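Local coordinates for protein putative glutaryl-CoA dehydrogenase (Thermus thermophilus, PDB 2EBA) that probably belongs to the acyl-CoA dehydrogenase family of flavoproteins, folding into helical and beta domains and binding flavin-adenine dinucleotide between them in a four-chain assembly, at residues A[16-21]-A[75-80]; A[49-54]-A[90-95]; A[129-134]-A[235-240]; A[136-141]-A[365-370]. All blocks are in the same frame, centred on the assembly; numbering follows the deposited sequence.

Contact 1. Residues A[16-21]-A[75-80]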
# COMPACT_ATOMS: atom_id res chain seq x y z
N LYS A 16 -2.08 -33.15 14.98
CA LYS A 16 -1.84 -33.43 13.57
C LYS A 16 -2.86 -34.36 12.98
O LYS A 16 -3.15 -34.27 11.77
CB LYS A 16 -0.41 -33.95 13.36
CG LYS A 16 0.62 -32.84 13.51
CD LYS A 16 2.02 -33.24 13.10
CE LYS A 16 2.63 -34.20 14.09
NZ LYS A 16 4.09 -34.09 14.02
N GLU A 17 -3.44 -35.26 13.77
CA GLU A 17 -4.43 -36.10 13.14
C GLU A 17 -5.81 -35.44 13.14
O GLU A 17 -6.68 -35.87 12.34
CB GLU A 17 -4.47 -37.51 13.75
CG GLU A 17 -4.45 -38.62 12.68
CD GLU A 17 -5.86 -39.03 12.22
OE1 GLU A 17 -6.81 -38.94 13.04
OE2 GLU A 17 -6.03 -39.47 11.06
N VAL A 18 -6.07 -34.41 13.97
CA VAL A 18 -7.41 -33.82 13.86
C VAL A 18 -7.35 -33.05 12.54
O VAL A 18 -8.38 -32.89 11.86
CB VAL A 18 -7.83 -32.89 15.07
CG1 VAL A 18 -7.46 -33.55 16.38
CG2 VAL A 18 -7.25 -31.53 14.92
N GLN A 19 -6.15 -32.62 12.12
CA GLN A 19 -6.01 -31.88 10.87
C GLN A 19 -6.20 -32.82 9.68
O GLN A 19 -6.96 -32.51 8.76
CB GLN A 19 -4.64 -31.21 10.75
CG GLN A 19 -4.48 -30.31 9.52
CD GLN A 19 -3.86 -31.03 8.33
OE1 GLN A 19 -4.20 -30.78 7.16
NE2 GLN A 19 -2.91 -31.90 8.63
N LYS A 20 -5.55 -33.97 9.69
CA LYS A 20 -5.68 -34.88 8.56
C LYS A 20 -7.11 -35.38 8.37
O LYS A 20 -7.59 -35.44 7.25
CB LYS A 20 -4.76 -36.07 8.73
CG LYS A 20 -3.31 -35.69 9.07
CD LYS A 20 -2.48 -35.39 7.80
CE LYS A 20 -2.00 -33.95 7.79
NZ LYS A 20 -1.39 -33.53 6.50
N ALA A 21 -7.77 -35.73 9.46
CA ALA A 21 -9.12 -36.27 9.37
C ALA A 21 -10.12 -35.21 8.93
O ALA A 21 -11.03 -35.49 8.14
CB ALA A 21 -9.53 -36.80 10.73
N TYR A 75 -8.38 -26.95 17.91
CA TYR A 75 -9.58 -26.19 17.57
C TYR A 75 -9.20 -25.29 16.40
O TYR A 75 -9.90 -25.23 15.40
CB TYR A 75 -10.05 -25.37 18.78
CG TYR A 75 -11.16 -24.35 18.51
CD1 TYR A 75 -12.26 -24.66 17.70
CD2 TYR A 75 -11.12 -23.08 19.09
CE1 TYR A 75 -13.28 -23.74 17.49
CE2 TYR A 75 -12.13 -22.16 18.89
CZ TYR A 75 -13.21 -22.49 18.09
OH TYR A 75 -14.20 -21.56 17.87
N GLY A 76 -8.06 -24.61 16.55
CA GLY A 76 -7.59 -23.74 15.50
C GLY A 76 -7.43 -24.51 14.21
O GLY A 76 -7.79 -24.02 13.14
N LEU A 77 -6.90 -25.72 14.31
CA LEU A 77 -6.69 -26.58 13.16
C LEU A 77 -7.98 -27.04 12.48
O LEU A 77 -7.98 -27.24 11.28
CB LEU A 77 -5.85 -27.81 13.54
CG LEU A 77 -4.37 -27.55 13.84
CD1 LEU A 77 -3.71 -28.80 14.44
CD2 LEU A 77 -3.66 -27.14 12.57
N ILE A 78 -9.06 -27.22 13.22
CA ILE A 78 -10.27 -27.65 12.55
C ILE A 78 -10.87 -26.42 11.86
O ILE A 78 -11.45 -26.51 10.78
CB ILE A 78 -11.32 -28.29 13.51
CG1 ILE A 78 -12.09 -27.22 14.25
CG2 ILE A 78 -10.66 -29.24 14.48
CD1 ILE A 78 -13.52 -27.18 13.84
N CYS A 79 -10.71 -25.26 12.48
CA CYS A 79 -11.21 -24.02 11.89
C CYS A 79 -10.50 -23.79 10.57
O CYS A 79 -11.11 -23.38 9.58
CB CYS A 79 -10.97 -22.85 12.84
SG CYS A 79 -12.14 -22.79 14.19
N TYR A 80 -9.20 -24.06 10.57
CA TYR A 80 -8.33 -23.92 9.41
C TYR A 80 -8.90 -24.70 8.22
O TYR A 80 -9.15 -24.16 7.14
CB TYR A 80 -6.94 -24.47 9.77
CG TYR A 80 -5.89 -24.28 8.70
CD1 TYR A 80 -5.08 -23.14 8.68
CD2 TYR A 80 -5.72 -25.22 7.68
CE1 TYR A 80 -4.14 -22.93 7.67
CE2 TYR A 80 -4.79 -25.02 6.66
CZ TYR A 80 -4.00 -23.87 6.67
OH TYR A 80 -3.07 -23.66 5.69

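Contact 2. Residues A[49-54]-A[90-95]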
# COMPACT_ATOMS: atom_id res chain seq x y z
N PRO A 49 -24.61 -32.76 12.03
CA PRO A 49 -24.40 -33.99 12.78
C PRO A 49 -23.01 -34.57 12.46
O PRO A 49 -22.38 -35.19 13.33
CB PRO A 49 -25.55 -34.92 12.32
CG PRO A 49 -26.37 -34.05 11.35
CD PRO A 49 -26.02 -32.64 11.63
N ARG A 50 -22.52 -34.36 11.24
CA ARG A 50 -21.19 -34.88 10.87
C ARG A 50 -20.12 -34.14 11.71
O ARG A 50 -19.19 -34.77 12.19
CB ARG A 50 -20.88 -34.68 9.39
CG ARG A 50 -21.83 -35.47 8.50
CD ARG A 50 -21.77 -36.97 8.75
NE ARG A 50 -20.54 -37.52 8.21
CZ ARG A 50 -19.50 -37.92 8.94
NH1 ARG A 50 -19.55 -37.84 10.28
NH2 ARG A 50 -18.42 -38.39 8.35
N PHE A 51 -20.24 -32.82 11.86
CA PHE A 51 -19.25 -32.05 12.64
C PHE A 51 -19.28 -32.54 14.07
O PHE A 51 -18.24 -32.63 14.72
CB PHE A 51 -19.58 -30.56 12.70
CG PHE A 51 -19.55 -29.86 11.38
CD1 PHE A 51 -18.90 -30.40 10.28
CD2 PHE A 51 -20.18 -28.64 11.25
CE1 PHE A 51 -18.91 -29.71 9.07
CE2 PHE A 51 -20.17 -27.95 10.05
CZ PHE A 51 -19.54 -28.48 8.97
N ALA A 52 -20.49 -32.80 14.58
CA ALA A 52 -20.67 -33.27 15.95
C ALA A 52 -19.91 -34.58 16.10
O ALA A 52 -19.13 -34.76 17.03
CB ALA A 52 -22.14 -33.47 16.24
N GLU A 53 -20.12 -35.48 15.16
CA GLU A 53 -19.45 -36.77 15.17
C GLU A 53 -17.93 -36.69 15.10
O GLU A 53 -17.22 -37.56 15.61
CB GLU A 53 -19.97 -37.63 14.02
CG GLU A 53 -21.18 -38.42 14.39
CD GLU A 53 -22.16 -38.55 13.24
OE1 GLU A 53 -21.71 -38.71 12.09
OE2 GLU A 53 -23.38 -38.48 13.50
N LEU A 54 -17.42 -35.64 14.46
CA LEU A 54 -15.97 -35.48 14.35
C LEU A 54 -15.41 -34.71 15.53
O LEU A 54 -14.20 -34.57 15.66
CB LEU A 54 -15.59 -34.78 13.05
CG LEU A 54 -15.59 -35.71 11.84
CD1 LEU A 54 -17.00 -35.95 11.32
CD2 LEU A 54 -14.74 -35.09 10.78
N ARG A 90 -17.07 -22.70 8.67
CA ARG A 90 -16.26 -22.40 9.86
C ARG A 90 -17.07 -21.54 10.84
O ARG A 90 -16.96 -21.70 12.06
CB ARG A 90 -14.98 -21.67 9.44
CG ARG A 90 -13.88 -21.57 10.50
CD ARG A 90 -14.07 -20.37 11.43
NE ARG A 90 -14.11 -19.13 10.67
CZ ARG A 90 -14.92 -18.11 10.93
NH1 ARG A 90 -15.78 -18.17 11.94
NH2 ARG A 90 -14.90 -17.03 10.15
N SER A 91 -17.88 -20.65 10.28
CA SER A 91 -18.73 -19.75 11.07
C SER A 91 -19.67 -20.53 11.97
O SER A 91 -19.83 -20.19 13.14
CB SER A 91 -19.55 -18.86 10.14
OG SER A 91 -18.71 -17.97 9.43
N PHE A 92 -20.30 -21.56 11.43
CA PHE A 92 -21.20 -22.36 12.23
C PHE A 92 -20.47 -22.91 13.45
O PHE A 92 -20.95 -22.80 14.58
CB PHE A 92 -21.80 -23.51 11.42
CG PHE A 92 -22.70 -24.42 12.22
CD1 PHE A 92 -22.19 -25.52 12.90
CD2 PHE A 92 -24.05 -24.11 12.37
CE1 PHE A 92 -23.00 -26.30 13.72
CE2 PHE A 92 -24.88 -24.89 13.19
CZ PHE A 92 -24.36 -25.98 13.87
N VAL A 93 -19.30 -23.51 13.23
CA VAL A 93 -18.54 -24.07 14.34
C VAL A 93 -18.06 -23.02 15.33
O VAL A 93 -18.01 -23.29 16.54
CB VAL A 93 -17.34 -24.88 13.83
CG1 VAL A 93 -16.54 -25.42 15.02
CG2 VAL A 93 -17.83 -26.01 12.96
N SER A 94 -17.72 -21.83 14.83
CA SER A 94 -17.27 -20.75 15.72
C SER A 94 -18.39 -20.32 16.65
O SER A 94 -18.18 -20.16 17.85
CB SER A 94 -16.81 -19.54 14.91
OG SER A 94 -15.73 -19.87 14.07
N VAL A 95 -19.57 -20.12 16.07
CA VAL A 95 -20.75 -19.72 16.82
C VAL A 95 -21.10 -20.75 17.88
O VAL A 95 -21.17 -20.43 19.06
CB VAL A 95 -21.94 -19.54 15.86
CG1 VAL A 95 -23.20 -19.18 16.64
CG2 VAL A 95 -21.61 -18.46 14.86

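Contact 3. Residues A[129-134]-A[235-240]. With FAD (flavin-adenine dinucleotide), chain I.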
# COMPACT_ATOMS: atom_id res chain seq x y z
N PHE A 129 -25.70 -16.33 18.73
CA PHE A 129 -25.20 -15.34 19.65
C PHE A 129 -25.72 -13.99 19.20
O PHE A 129 -25.39 -13.51 18.13
CB PHE A 129 -23.67 -15.43 19.61
CG PHE A 129 -22.95 -14.42 20.45
CD1 PHE A 129 -22.62 -13.18 19.93
CD2 PHE A 129 -22.49 -14.76 21.70
CE1 PHE A 129 -21.84 -12.29 20.65
CE2 PHE A 129 -21.70 -13.87 22.44
CZ PHE A 129 -21.37 -12.64 21.91
N GLY A 130 -26.57 -13.40 20.03
CA GLY A 130 -27.14 -12.11 19.69
C GLY A 130 -26.55 -10.93 20.43
O GLY A 130 -26.99 -10.61 21.54
N LEU A 131 -25.57 -10.28 19.83
CA LEU A 131 -24.94 -9.11 20.43
C LEU A 131 -25.18 -7.84 19.61
O LEU A 131 -25.67 -6.84 20.13
CB LEU A 131 -23.44 -9.33 20.58
CG LEU A 131 -22.73 -8.16 21.24
CD1 LEU A 131 -23.18 -8.02 22.70
CD2 LEU A 131 -21.24 -8.40 21.14
N THR A 132 -24.82 -7.90 18.33
CA THR A 132 -24.96 -6.77 17.40
C THR A 132 -26.40 -6.28 17.20
O THR A 132 -27.34 -7.06 17.07
CB THR A 132 -24.41 -7.13 15.99
OG1 THR A 132 -23.02 -7.47 16.10
CG2 THR A 132 -24.56 -5.95 15.03
N GLU A 133 -26.55 -4.97 17.17
CA GLU A 133 -27.85 -4.37 16.96
C GLU A 133 -27.78 -3.41 15.78
O GLU A 133 -26.71 -3.04 15.33
CB GLU A 133 -28.32 -3.66 18.23
CG GLU A 133 -28.84 -4.64 19.26
CD GLU A 133 -29.31 -3.98 20.53
OE1 GLU A 133 -29.85 -2.87 20.44
OE2 GLU A 133 -29.15 -4.58 21.61
N PRO A 134 -28.94 -3.01 15.25
CA PRO A 134 -29.07 -2.09 14.12
C PRO A 134 -28.27 -0.77 14.13
O PRO A 134 -27.93 -0.25 13.06
CB PRO A 134 -30.58 -1.85 14.06
CG PRO A 134 -31.13 -3.17 14.44
CD PRO A 134 -30.26 -3.56 15.62
N LYS A 235 -17.68 -7.36 29.43
CA LYS A 235 -16.62 -8.35 29.44
C LYS A 235 -17.07 -9.78 29.15
O LYS A 235 -16.32 -10.57 28.59
CB LYS A 235 -15.87 -8.30 30.78
CG LYS A 235 -16.70 -8.50 32.04
CD LYS A 235 -15.81 -8.34 33.28
CE LYS A 235 -16.58 -8.49 34.59
NZ LYS A 235 -17.15 -9.86 34.80
N ALA A 236 -18.30 -10.11 29.52
CA ALA A 236 -18.79 -11.46 29.26
C ALA A 236 -18.91 -11.73 27.75
O ALA A 236 -18.29 -12.66 27.24
CB ALA A 236 -20.14 -11.68 29.96
N PRO A 237 -19.70 -10.92 27.01
CA PRO A 237 -19.82 -11.17 25.57
C PRO A 237 -18.50 -11.00 24.84
O PRO A 237 -18.23 -11.66 23.83
CB PRO A 237 -20.86 -10.15 25.13
CG PRO A 237 -20.71 -9.07 26.10
CD PRO A 237 -20.57 -9.80 27.40
N LEU A 238 -17.66 -10.10 25.34
CA LEU A 238 -16.37 -9.85 24.73
C LEU A 238 -15.47 -11.06 24.84
O LEU A 238 -14.76 -11.39 23.90
CB LEU A 238 -15.69 -8.65 25.37
CG LEU A 238 -16.39 -7.31 25.16
CD1 LEU A 238 -15.58 -6.19 25.76
CD2 LEU A 238 -16.58 -7.09 23.68
N SER A 239 -15.49 -11.73 25.98
CA SER A 239 -14.65 -12.91 26.16
C SER A 239 -15.04 -13.95 25.13
O SER A 239 -14.20 -14.74 24.68
CB SER A 239 -14.81 -13.47 27.58
OG SER A 239 -16.16 -13.81 27.85
N CYS A 240 -16.31 -13.94 24.74
CA CYS A 240 -16.83 -14.88 23.76
C CYS A 240 -16.26 -14.52 22.41
O CYS A 240 -15.86 -15.38 21.65
CB CYS A 240 -18.36 -14.81 23.69
SG CYS A 240 -19.18 -15.49 25.12
PA FAD I . -20.61 -0.21 12.12
O1A FAD I . -21.50 1.00 11.92
O2A FAD I . -20.27 -0.70 13.51
O5B FAD I . -19.25 0.07 11.28
C5B FAD I . -19.18 0.58 10.05
C4B FAD I . -17.87 1.15 9.58
O4B FAD I . -17.28 2.12 10.69
C3B FAD I . -16.74 0.04 9.90
O3B FAD I . -15.67 0.36 9.02
C2B FAD I . -16.04 0.32 11.26
O2B FAD I . -14.68 0.08 11.22
C1B FAD I . -16.14 1.83 11.27
N9A FAD I . -16.17 2.22 12.75
C8A FAD I . -17.09 1.87 13.63
N7A FAD I . -16.74 2.47 14.82
C5A FAD I . -15.60 3.19 14.64
C6A FAD I . -14.78 4.01 15.49
N6A FAD I . -15.08 4.19 16.79
N1A FAD I . -13.67 4.61 14.96
C2A FAD I . -13.33 4.45 13.65
N3A FAD I . -14.10 3.67 12.82
C4A FAD I . -15.24 3.05 13.29
N1 FAD I . -22.97 -10.09 15.29
C2 FAD I . -23.29 -10.88 16.37
O2 FAD I . -23.38 -10.37 17.50
N3 FAD I . -23.50 -12.22 16.21
C4 FAD I . -23.40 -12.80 14.96
O4 FAD I . -23.62 -14.02 14.83
C4X FAD I . -23.09 -12.01 13.84
N5 FAD I . -23.01 -12.56 12.58
C5X FAD I . -22.74 -11.79 11.47
C6 FAD I . -22.70 -12.38 10.18
C7 FAD I . -22.45 -11.59 9.04
C7M FAD I . -22.44 -12.29 7.69
C8 FAD I . -22.22 -10.19 9.17
C8M FAD I . -21.95 -9.26 8.00
C9 FAD I . -22.25 -9.60 10.45
C9A FAD I . -22.51 -10.38 11.63
N10 FAD I . -22.58 -9.82 12.93
C10 FAD I . -22.87 -10.61 14.02
C1' FAD I . -22.38 -8.38 13.17
C2' FAD I . -20.98 -7.90 12.94
O2' FAD I . -20.21 -8.15 14.10
C3' FAD I . -21.08 -6.44 12.59
O3' FAD I . -21.33 -6.34 11.19
C4' FAD I . -19.82 -5.64 12.91
O4' FAD I . -19.78 -5.30 14.30
C5' FAD I . -19.79 -4.35 12.10
O5' FAD I . -20.71 -3.43 12.64
P FAD I . -21.92 -2.74 11.81
O1P FAD I . -22.30 -3.57 10.62
O2P FAD I . -23.02 -2.43 12.79
O3P FAD I . -21.23 -1.41 11.24

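Contact 4. Residues A[136-141]-A[365-370]. With FAD (flavin-adenine dinucleotide), chain I.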
# COMPACT_ATOMS: atom_id res chain seq x y z
N GLY A 136 -25.11 -0.21 15.23
CA GLY A 136 -23.66 -0.33 15.09
C GLY A 136 -23.02 -1.35 16.02
O GLY A 136 -22.95 -1.14 17.24
N GLY A 137 -22.54 -2.44 15.45
CA GLY A 137 -21.92 -3.48 16.24
C GLY A 137 -20.53 -3.16 16.75
O GLY A 137 -20.00 -3.92 17.55
N SER A 138 -19.94 -2.06 16.28
CA SER A 138 -18.60 -1.68 16.74
C SER A 138 -18.63 -1.08 18.14
O SER A 138 -17.61 -1.03 18.83
CB SER A 138 -17.94 -0.71 15.76
OG SER A 138 -17.66 -1.35 14.53
N ASP A 139 -19.80 -0.61 18.55
CA ASP A 139 -19.97 -0.08 19.90
C ASP A 139 -20.97 -1.06 20.48
O ASP A 139 -22.17 -0.77 20.51
CB ASP A 139 -20.55 1.32 19.86
CG ASP A 139 -20.58 1.97 21.23
OD1 ASP A 139 -20.14 1.33 22.21
OD2 ASP A 139 -21.05 3.13 21.32
N PRO A 140 -20.52 -2.23 20.94
CA PRO A 140 -21.61 -3.07 21.45
C PRO A 140 -22.25 -2.73 22.79
O PRO A 140 -23.31 -3.28 23.10
CB PRO A 140 -21.03 -4.49 21.39
CG PRO A 140 -19.57 -4.27 21.51
CD PRO A 140 -19.29 -3.00 20.72
N TYR A 141 -21.65 -1.86 23.59
CA TYR A 141 -22.29 -1.50 24.86
C TYR A 141 -23.18 -0.30 24.56
O TYR A 141 -24.32 -0.22 25.02
CB TYR A 141 -21.29 -1.10 25.94
CG TYR A 141 -21.98 -0.55 27.17
CD1 TYR A 141 -22.57 -1.40 28.11
CD2 TYR A 141 -22.07 0.83 27.39
CE1 TYR A 141 -23.24 -0.90 29.23
CE2 TYR A 141 -22.73 1.34 28.50
CZ TYR A 141 -23.32 0.47 29.42
OH TYR A 141 -24.00 0.94 30.52
N GLU A 365 -17.01 -9.85 14.26
CA GLU A 365 -16.06 -10.23 15.30
C GLU A 365 -15.00 -9.13 15.43
O GLU A 365 -13.82 -9.40 15.63
CB GLU A 365 -15.41 -11.56 14.95
CG GLU A 365 -16.43 -12.69 14.84
CD GLU A 365 -16.53 -13.51 16.10
OE1 GLU A 365 -16.17 -13.00 17.18
OE2 GLU A 365 -16.99 -14.67 16.03
N GLY A 366 -15.46 -7.88 15.32
CA GLY A 366 -14.57 -6.74 15.42
C GLY A 366 -13.99 -6.38 14.07
O GLY A 366 -13.24 -7.16 13.52
N THR A 367 -14.35 -5.23 13.51
CA THR A 367 -13.81 -4.83 12.21
C THR A 367 -12.30 -4.54 12.28
O THR A 367 -11.71 -4.45 13.36
CB THR A 367 -14.49 -3.55 11.66
OG1 THR A 367 -14.31 -2.47 12.58
CG2 THR A 367 -15.94 -3.78 11.43
N HIS A 368 -11.69 -4.38 11.11
CA HIS A 368 -10.26 -4.10 11.04
C HIS A 368 -9.91 -2.92 11.92
O HIS A 368 -8.97 -2.98 12.71
CB HIS A 368 -9.85 -3.81 9.60
CG HIS A 368 -8.37 -3.76 9.39
ND1 HIS A 368 -7.62 -2.63 9.62
CD2 HIS A 368 -7.49 -4.72 9.03
CE1 HIS A 368 -6.34 -2.89 9.41
NE2 HIS A 368 -6.24 -4.16 9.05
N ASP A 369 -10.68 -1.85 11.81
CA ASP A 369 -10.45 -0.66 12.60
C ASP A 369 -10.67 -0.79 14.11
O ASP A 369 -9.95 -0.15 14.88
CB ASP A 369 -11.28 0.50 12.04
CG ASP A 369 -10.77 0.97 10.69
OD1 ASP A 369 -9.54 0.93 10.48
OD2 ASP A 369 -11.57 1.39 9.84
N VAL A 370 -11.64 -1.57 14.57
CA VAL A 370 -11.79 -1.67 16.01
C VAL A 370 -10.57 -2.37 16.62
O VAL A 370 -10.10 -2.00 17.70
CB VAL A 370 -13.07 -2.45 16.45
CG1 VAL A 370 -14.29 -1.89 15.74
CG2 VAL A 370 -12.91 -3.93 16.20
PA FAD I . -20.61 -0.21 12.12
O1A FAD I . -21.50 1.00 11.92
O2A FAD I . -20.27 -0.70 13.51
O5B FAD I . -19.25 0.07 11.28
C5B FAD I . -19.18 0.58 10.05
C4B FAD I . -17.87 1.15 9.58
O4B FAD I . -17.28 2.12 10.69
C3B FAD I . -16.74 0.04 9.90
O3B FAD I . -15.67 0.36 9.02
C2B FAD I . -16.04 0.32 11.26
O2B FAD I . -14.68 0.08 11.22
C1B FAD I . -16.14 1.83 11.27
N9A FAD I . -16.17 2.22 12.75
C8A FAD I . -17.09 1.87 13.63
N7A FAD I . -16.74 2.47 14.82
C5A FAD I . -15.60 3.19 14.64
C6A FAD I . -14.78 4.01 15.49
N6A FAD I . -15.08 4.19 16.79
N1A FAD I . -13.67 4.61 14.96
C2A FAD I . -13.33 4.45 13.65
N3A FAD I . -14.10 3.67 12.82
C4A FAD I . -15.24 3.05 13.29
N1 FAD I . -22.97 -10.09 15.29
C2 FAD I . -23.29 -10.88 16.37
O2 FAD I . -23.38 -10.37 17.50
N3 FAD I . -23.50 -12.22 16.21
C4 FAD I . -23.40 -12.80 14.96
O4 FAD I . -23.62 -14.02 14.83
C4X FAD I . -23.09 -12.01 13.84
N5 FAD I . -23.01 -12.56 12.58
C5X FAD I . -22.74 -11.79 11.47
C6 FAD I . -22.70 -12.38 10.18
C7 FAD I . -22.45 -11.59 9.04
C7M FAD I . -22.44 -12.29 7.69
C8 FAD I . -22.22 -10.19 9.17
C8M FAD I . -21.95 -9.26 8.00
C9 FAD I . -22.25 -9.60 10.45
C9A FAD I . -22.51 -10.38 11.63
N10 FAD I . -22.58 -9.82 12.93
C10 FAD I . -22.87 -10.61 14.02
C1' FAD I . -22.38 -8.38 13.17
C2' FAD I . -20.98 -7.90 12.94
O2' FAD I . -20.21 -8.15 14.10
C3' FAD I . -21.08 -6.44 12.59
O3' FAD I . -21.33 -6.34 11.19
C4' FAD I . -19.82 -5.64 12.91
O4' FAD I . -19.78 -5.30 14.30
C5' FAD I . -19.79 -4.35 12.10
O5' FAD I . -20.71 -3.43 12.64
P FAD I . -21.92 -2.74 11.81
O1P FAD I . -22.30 -3.57 10.62
O2P FAD I . -23.02 -2.43 12.79
O3P FAD I . -21.23 -1.41 11.24

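Contact 1. Residues A[16-21]-A[75-80]
Val18 and Leu77 meet where two helices run almost side by side, and Val18 can be followed outward from its backbone. Its CB points at helix 72-85, and from there the two methyls part company. CG1 stands beside the backbone N, anti to the carbonyl carbon (chi1 -44°), which leaves CG2 between N and the carbonyl carbon as the branch that crosses. This one methyl has two neighbours: CG2 of Ile78 at 4.1 Å, a methyl-to-methyl touch between side chains set obliquely to each other, and CB of Leu77, 4.2 Å from Val18 CG2. Next along the helix, Gln19 turns only its aliphatic part to the partner: its CG lies 4.5 Å from Leu77 CD2, a looser approach. Leu77 thus faces Val18 with its CB and Gln19 with a terminal methyl.

The axes of the two short segments come within 8.8 Å and diverge by 18°, a near-parallel pairing in which the smallest CA separation, 5.8 Å, falls between Gln19 and Leu77. The touching atoms are all carbons, and both helices belong to the helical N-terminal domain of the acyl-CoA dehydrogenase fold. Helix 72-85 is the inner of the two: Leu77 also touches Trp250, and Tyr80 touches Met253, of helix 235-269, and Ile78 touches Val93 of helix 87-107, while helix 13-29 packs on its outer flank.

Contact 2. Residues A[49-54]-A[90-95]
Phe51 reaches across to helix 87-107 with one corner of its ring, CD2, which lodges against both Phe92 and Val93. The nearer partner is a methyl: Val93 CG2 lies 3.9 Å from Phe51 CD2, in an oblique approach. Phe92 arrives differently. Its CD1 sits near the plane of the Phe51 ring, at the edge, with 4.1 Å between Phe92 CD1 and Phe51 CD2, and the two side chains run at a slant to each other. Different first torsions bring them together: Phe51 CG lies beside its own backbone N (chi1 -63°), whereas Phe92 CG swings anti to N (chi1 177°).

The backbones stay well apart, the closest CA pair being Phe51 and Val93 at 8.2 Å, and it is the length of the phenylalanine side chains that spans the gap. All three touching residues are buried and the contact is entirely hydrophobic, one phenylalanine ring joining two helices of the N-terminal domain. Around it, Phe51 also touches Leu57 in the loop after its helix, and Phe92 meets the ring of Phe43. Val93 looks onto Leu82 of helix 72-85, which packs beside helix 87-107.

Contact 3. Residues A[129-134]-A[235-240]
The Phe129 ring and the pyrrolidine of Pro237 cross at about a right angle, the ring presenting its outer atoms to the first turns of helix 235-269. Phe129 CZ is 4.1 Å from Pro237 CB and also lies near the Pro237 carbonyl, while its neighbour CE2 comes within 3.7 Å of Cys240 CB. The sulfur of Cys240 approaches the same ring in an oblique sulfur-aromatic contact, 5.3 Å from SG to the Phe129 centroid and 72° off the ring normal. Elsewhere on its rim the ring meets the cofactor: FAD O2 lies at the edge, near the ring plane, 3.8 Å from Phe129 CD1. Leu131 repeats the theme two residues on: its CD1 meets Pro237 CB at 4.0 Å, again crossing at about a right angle, so one proline carbon serves two partners. With CG anti to N in both Phe129 (chi1 177°) and Leu131, each side chain extends towards the helix.

The backbone of the same segment binds the flavin. Phe129 O accepts from FAD N3 at 3.0 Å, and FAD O2 receives two amides, Leu131 N and, on a much straighter path, Thr132 N (3.0 Å, 170° at the hydrogen). Thr132 OG1 donates to FAD N1 across 2.7 Å.

The chemistry is therefore divided: apolar side chains fasten the end of strand 127-130 and the loop that follows it to the helix that opens the C-terminal domain, and polar groups of the same strand end and loop bind the pyrimidine edge of the flavin. Donors converging on N1 and O2 would probably favour negative charge there.

Contact 4. Residues A[136-141]-A[365-370]
Chi1 of Ser138 is -67°, which sets OG beside its own backbone N, and chi1 of Thr367 is 59°, which sets OG1 between N and the carbonyl carbon; these two turns bring Ser138 and Thr367 near each other alongside the cofactor. Their hydroxyls, Ser138 OG and Thr367 OG1, remain 4.0 Å apart, each committed to a different part of FAD. The direct touch across the contact comes from Val370, whose CG1 lies 3.6 Å from Ser138 OG and packs on its CB as well.

Ser138 holds one phosphate oxygen twice: OG donates to FAD O2A at 2.9 Å, and the backbone N reaches the same atom less directly. Gly137 N serves the other phosphate, donating to FAD O2P at 2.7 Å along a nearly straight path (166°). Both amides belong to a type I turn from Gly136 to Asp139, whose backbone lies close against the cofactor at Gly137. From the other segment, Thr367 OG1 pairs with the ribose hydroxyl FAD O2B at 2.9 Å; the same oxygen, at the N-cap of helix 368-380, also accepts a weak capping bond from Val370 N. Asp369 brings its CB near O2B and forms a salt bridge with Lys286 of the second subunit.

The two segments thus lie side by side along FAD, neutral donors of one bonding both phosphates and a helix start of the other bonding the ribose hydroxyl. The pyrophosphate's negative charge is probably eased by these amides and the serine hydroxyl. Bonded by both segments, FAD links the middle and C-terminal domains here, where they touch each other over a small area.

All four contacts are buried, yet their chemistry follows their place in the fold. Contacts 1 and 2 lie within the helical N-terminal domain and are made by carbon atoms alone; they interlock, since helix 72-85 of contact 1 and helix 87-107 of contact 2 follow each other in the chain and pack together, Cys79 against Arg90 among others. Contacts 3 and 4 each join the middle domain to the C-terminal domain and share FAD, one at the flavin ring and the other at the phosphates and ribose. Their centres are about 10 Å apart, and Thr132 touches Gly137 between them. Contact 1, about 29 Å from contact 4 between centres, lies across the chain's centre from it.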